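Side-chain contacts in Alpha/beta hydrolase (PDB 3BWX), which probably acts as a hydrolase of the alpha/beta hydrolase fold and binds calcium ions in the crystal, no substrate being assigned: residues P31-P36 with M112-A117; R57-E62 with E88-Q93. The protein carries 1 engineered substitution. One frame throughout, in Å; residues are numbered along the deposited sequence.

Contact 1: P31-P36 with M112-A117. With EDO (1,2-ethanediol), chain Q.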
# COMPACT_ATOMS: atom_id res chain seq x y z
N PRO A 31 -1.40 3.58 17.00
CA PRO A 31 -1.35 4.30 15.73
C PRO A 31 -1.75 3.44 14.55
O PRO A 31 -1.74 2.21 14.62
CB PRO A 31 0.12 4.70 15.66
CG PRO A 31 0.83 3.58 16.31
CD PRO A 31 -0.05 3.12 17.43
N VAL A 32 -2.10 4.10 13.45
CA VAL A 32 -2.48 3.43 12.21
C VAL A 32 -1.31 3.53 11.22
O VAL A 32 -0.90 4.62 10.85
CB VAL A 32 -3.73 4.05 11.59
CG1 VAL A 32 -4.08 3.32 10.30
CG2 VAL A 32 -4.92 3.97 12.57
N LEU A 33 -0.76 2.38 10.80
CA LEU A 33 0.36 2.34 9.86
C LEU A 33 -0.15 1.96 8.47
O LEU A 33 -0.80 0.91 8.32
CB LEU A 33 1.38 1.30 10.32
CG LEU A 33 2.63 0.96 9.52
CD1 LEU A 33 3.62 2.09 9.61
CD2 LEU A 33 3.31 -0.32 10.06
N CYS A 34 0.03 2.84 7.48
CA CYS A 34 -0.50 2.66 6.14
C CYS A 34 0.63 2.28 5.22
O CYS A 34 1.56 3.07 5.05
CB CYS A 34 -1.15 3.94 5.67
SG CYS A 34 -2.60 4.45 6.63
N LEU A 35 0.56 1.09 4.63
CA LEU A 35 1.61 0.53 3.85
C LEU A 35 1.21 0.50 2.38
O LEU A 35 0.23 -0.16 2.02
CB LEU A 35 1.98 -0.84 4.38
CG LEU A 35 2.42 -0.87 5.85
CD1 LEU A 35 2.73 -2.33 6.19
CD2 LEU A 35 3.56 0.12 6.11
N PRO A 36 1.94 1.23 1.52
CA PRO A 36 1.56 1.31 0.12
C PRO A 36 1.92 0.07 -0.71
O PRO A 36 2.66 -0.79 -0.27
CB PRO A 36 2.38 2.49 -0.43
CG PRO A 36 3.06 3.09 0.71
CD PRO A 36 3.10 2.10 1.82
N MSE A 112 1.01 -8.99 6.57
CA MSE A 112 1.04 -10.40 7.01
C MSE A 112 2.38 -10.82 7.60
O MSE A 112 2.44 -11.45 8.65
CB MSE A 112 0.62 -11.31 5.86
CG MSE A 112 -0.80 -11.14 5.41
SE MSE A 112 -1.29 -12.35 3.90
CE MSE A 112 -1.98 -11.09 2.63
N LEU A 113 3.47 -10.33 6.99
CA LEU A 113 4.81 -10.64 7.42
C LEU A 113 5.10 -10.00 8.80
O LEU A 113 5.68 -10.63 9.69
CB LEU A 113 5.79 -10.21 6.33
CG LEU A 113 5.77 -11.16 5.13
CD1 LEU A 113 6.50 -10.47 3.99
CD2 LEU A 113 6.37 -12.57 5.50
N LEU A 114 4.65 -8.76 8.99
CA LEU A 114 4.79 -8.11 10.31
C LEU A 114 3.98 -8.87 11.36
O LEU A 114 4.47 -9.07 12.48
CB LEU A 114 4.30 -6.67 10.28
CG LEU A 114 5.21 -5.70 9.57
CD1 LEU A 114 4.47 -4.37 9.31
CD2 LEU A 114 6.51 -5.47 10.32
N ALA A 115 2.74 -9.28 11.04
CA ALA A 115 1.90 -10.00 11.99
C ALA A 115 2.54 -11.31 12.40
O ALA A 115 2.51 -11.67 13.57
CB ALA A 115 0.49 -10.23 11.39
N ALA A 116 3.17 -11.97 11.44
CA ALA A 116 3.79 -13.27 11.68
C ALA A 116 4.81 -13.25 12.80
O ALA A 116 4.96 -14.22 13.50
CB ALA A 116 4.50 -13.78 10.37
N ALA A 117 5.52 -12.13 12.96
CA ALA A 117 6.53 -11.96 14.01
C ALA A 117 5.90 -12.05 15.42
O ALA A 117 6.54 -12.53 16.35
CB ALA A 117 7.27 -10.65 13.86
C1 EDO Q . 6.87 -1.05 -1.67
O1 EDO Q . 6.16 0.21 -1.73
C2 EDO Q . 6.11 -1.96 -0.69
O2 EDO Q . 4.83 -2.31 -1.22

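Contact 2: R57-E62 with E88-Q93. With EDO (1,2-ethanediol), chain R.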
# COMPACT_ATOMS: atom_id res chain seq x y z
N ARG A 57 -3.69 8.62 15.44
CA ARG A 57 -2.37 8.93 14.90
C ARG A 57 -2.18 8.10 13.64
O ARG A 57 -2.51 6.92 13.64
CB ARG A 57 -1.25 8.57 15.86
CG ARG A 57 -1.34 9.36 17.16
CD ARG A 57 -0.28 8.87 18.14
NE ARG A 57 -0.69 7.61 18.76
CZ ARG A 57 0.13 6.75 19.34
NH1 ARG A 57 1.45 6.96 19.37
NH2 ARG A 57 -0.36 5.67 19.91
N VAL A 58 -1.58 8.66 12.60
CA VAL A 58 -1.46 7.92 11.36
C VAL A 58 -0.04 8.09 10.84
O VAL A 58 0.46 9.23 10.78
CB VAL A 58 -2.45 8.40 10.27
CG1 VAL A 58 -2.39 7.47 9.03
CG2 VAL A 58 -3.91 8.51 10.72
N LEU A 59 0.61 6.97 10.53
CA LEU A 59 1.96 6.95 9.95
C LEU A 59 1.86 6.39 8.53
O LEU A 59 1.32 5.27 8.33
CB LEU A 59 2.89 6.02 10.74
CG LEU A 59 3.50 6.48 12.05
CD1 LEU A 59 2.47 6.29 13.08
CD2 LEU A 59 4.82 5.72 12.39
N CYS A 60 2.44 7.11 7.56
CA CYS A 60 2.41 6.74 6.14
C CYS A 60 3.82 6.68 5.62
O CYS A 60 4.32 7.64 5.03
CB CYS A 60 1.59 7.72 5.34
SG CYS A 60 -0.13 7.83 5.84
N PRO A 61 4.45 5.54 5.82
CA PRO A 61 5.82 5.38 5.33
C PRO A 61 5.93 5.08 3.85
O PRO A 61 5.04 4.53 3.28
CB PRO A 61 6.34 4.18 6.13
CG PRO A 61 5.09 3.35 6.31
CD PRO A 61 4.02 4.37 6.58
N GLU A 62 7.08 5.39 3.28
CA GLU A 62 7.43 5.10 1.89
C GLU A 62 8.68 4.20 1.89
O GLU A 62 9.66 4.51 2.56
CB GLU A 62 7.76 6.41 1.16
CG GLU A 62 6.70 7.45 1.41
CD GLU A 62 6.85 8.68 0.60
OE1 GLU A 62 7.92 9.37 0.63
OE2 GLU A 62 5.86 8.96 -0.08
N GLU A 88 10.46 -2.99 10.39
CA GLU A 88 10.85 -3.32 11.76
C GLU A 88 11.73 -2.22 12.35
O GLU A 88 11.60 -1.85 13.54
CB GLU A 88 11.55 -4.68 11.82
CG GLU A 88 10.68 -5.85 11.48
CD GLU A 88 9.62 -6.19 12.53
OE1 GLU A 88 9.45 -5.47 13.53
OE2 GLU A 88 8.88 -7.17 12.31
N ALA A 89 12.61 -1.65 11.53
CA ALA A 89 13.47 -0.56 11.99
C ALA A 89 12.65 0.71 12.33
O ALA A 89 12.93 1.38 13.32
CB ALA A 89 14.55 -0.22 10.96
N LEU A 90 11.65 1.05 11.50
CA LEU A 90 10.74 2.14 11.82
C LEU A 90 10.03 1.90 13.16
O LEU A 90 10.01 2.80 14.02
CB LEU A 90 9.69 2.30 10.72
CG LEU A 90 8.55 3.27 10.98
CD1 LEU A 90 9.02 4.69 11.14
CD2 LEU A 90 7.48 3.19 9.84
N LEU A 91 9.49 0.70 13.34
CA LEU A 91 8.73 0.41 14.56
C LEU A 91 9.63 0.50 15.79
O LEU A 91 9.20 1.06 16.83
CB LEU A 91 8.05 -0.95 14.47
CG LEU A 91 6.99 -1.07 13.40
CD1 LEU A 91 6.61 -2.57 13.16
CD2 LEU A 91 5.72 -0.24 13.72
N ALA A 92 10.85 -0.03 15.69
CA ALA A 92 11.84 0.02 16.78
C ALA A 92 12.20 1.46 17.10
O ALA A 92 12.21 1.90 18.27
CB ALA A 92 13.10 -0.74 16.38
N GLN A 93 12.50 2.21 16.06
CA GLN A 93 12.99 3.58 16.24
C GLN A 93 11.94 4.52 16.81
O GLN A 93 12.28 5.47 17.54
CB GLN A 93 13.58 4.06 14.92
CG GLN A 93 15.00 3.37 14.64
CD GLN A 93 15.53 3.60 13.23
OE1 GLN A 93 15.47 4.72 12.71
NE2 GLN A 93 16.09 2.57 12.61
C1 EDO R . 5.91 12.53 -0.07
O1 EDO R . 6.31 13.54 -0.99
C2 EDO R . 5.15 11.50 -0.86
O2 EDO R . 6.10 10.97 -1.76

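Contact 1: P31-P36 with M112-A117
Leu-114 is the one residue of 112-117 that reaches strand 32-35, and it does so with a single methyl, CD1, which meets Leu-33 and Leu-35. Within helix 106-117, selenomethionine Met-112 leans on Leu-225 of helix 219-225, as Ala-115 does farther on, while Leu-113 and Ala-116 pack on Leu-221 of that same helix. At Leu-114 the chain faces the sheet. Its CG stands anti to the carbonyl carbon (chi1 -74°), and CD1 continues the line away from CA (chi2 167°), which carries this branch toward the strand. Leu-35 comes to meet it tip to tip, the two CD1 methyls 4.1 Å apart. Leu-33, two residues back along the strand and so on the same face of the sheet, offers CD2 to Leu-114 CD1 at 4.3 Å. The contact is purely apolar and slight, burying 69 Å² in all: methyls touch while the backbones stay well apart, the nearest CA atoms, those of Leu-35 and Leu-114, being 11.2 Å from each other. The Leu-114 carbonyl oxygen accepts a hydrogen bond from Arg-121 NH1. At the far end of the strand segment, Pro-36 O accepts a 2.8 Å hydrogen bond from O2 of an ethanediol, probably from the crystallisation liquor. Helix 106-117 thus lies over one face of the central sheet between two other helices, of which 80-94 sends Leu-84 against Leu-114 and Leu-87 against Leu-35; Pro-61 of strand 58-61 packs on Leu-33 and Leu-35.

Contact 2: R57-E62 with E88-Q93
Pro-61 and Leu-59 both meet Leu-90, which drives one methyl, CD2, toward strand 58-61. The nearer touch is on the proline ring, where Leu-90 CD2 lies 4.0 Å from Pro-61 CB; Leu-59 CD2 approaches the same methyl at 4.5 Å. Leu-90 gets there because its CG is anti to the backbone N (chi1 172°), which swings the branched end out from the helix to the sheet. Leu-59 and Pro-61 alternate with Val-58 and Cys-60 along the strand, so their side chains lie on one face, and Cys-60 points away from the helix. No hydrogen bond crosses between the segments, and the nearest CA atoms, of Pro-61 and Leu-90, are 8.8 Å apart. Farther out, Trp-10 of strand 6-11 packs on both Pro-61 and Leu-90, and Phe-20 of strand 17-23 on both Leu-59 and Leu-90, so the side chains of two aromatic residues from other strands border the aliphatic group. The helix has its own tether in Glu-88, whose OE2 forms a salt bridge with Arg-121 NH1. Past the proline, the buried carboxylate of Glu-62 is held through OE1, which accepts a hydrogen bond from Asp-68 N and is also hydrogen-bonded to His-19 ND1. This is the helix-on-sheet layering of the alpha/beta hydrolase fold: helix 80-94, which follows strand 58-61 in the chain, lies against one face of the central sheet and precedes strand 99-104, and the leucine and proline side chains fill the layer between.

How the contacts relate
Contacts 1 and 2 have their centres 9 Å apart and share the central mixed sheet, in which strands 32-35 and 58-61 are parallel neighbours. Backbone hydrogen bonds probably join them directly, Leu-59 N to Val-32 O and Val-32 N to Arg-57 O. Along the chain contact 2 is nested within the loop closed by contact 1: strand 32-35, strand 58-61, helix 80-94, then helix 106-117. The two helices also touch, and apolar side chains of the two strands and the two helices meet between sheet and helices. Helix 106-117 begins within the GxSxG sequence, just after Ser-105, consistent with a nucleophile elbow, and Leu-35 touches that turn.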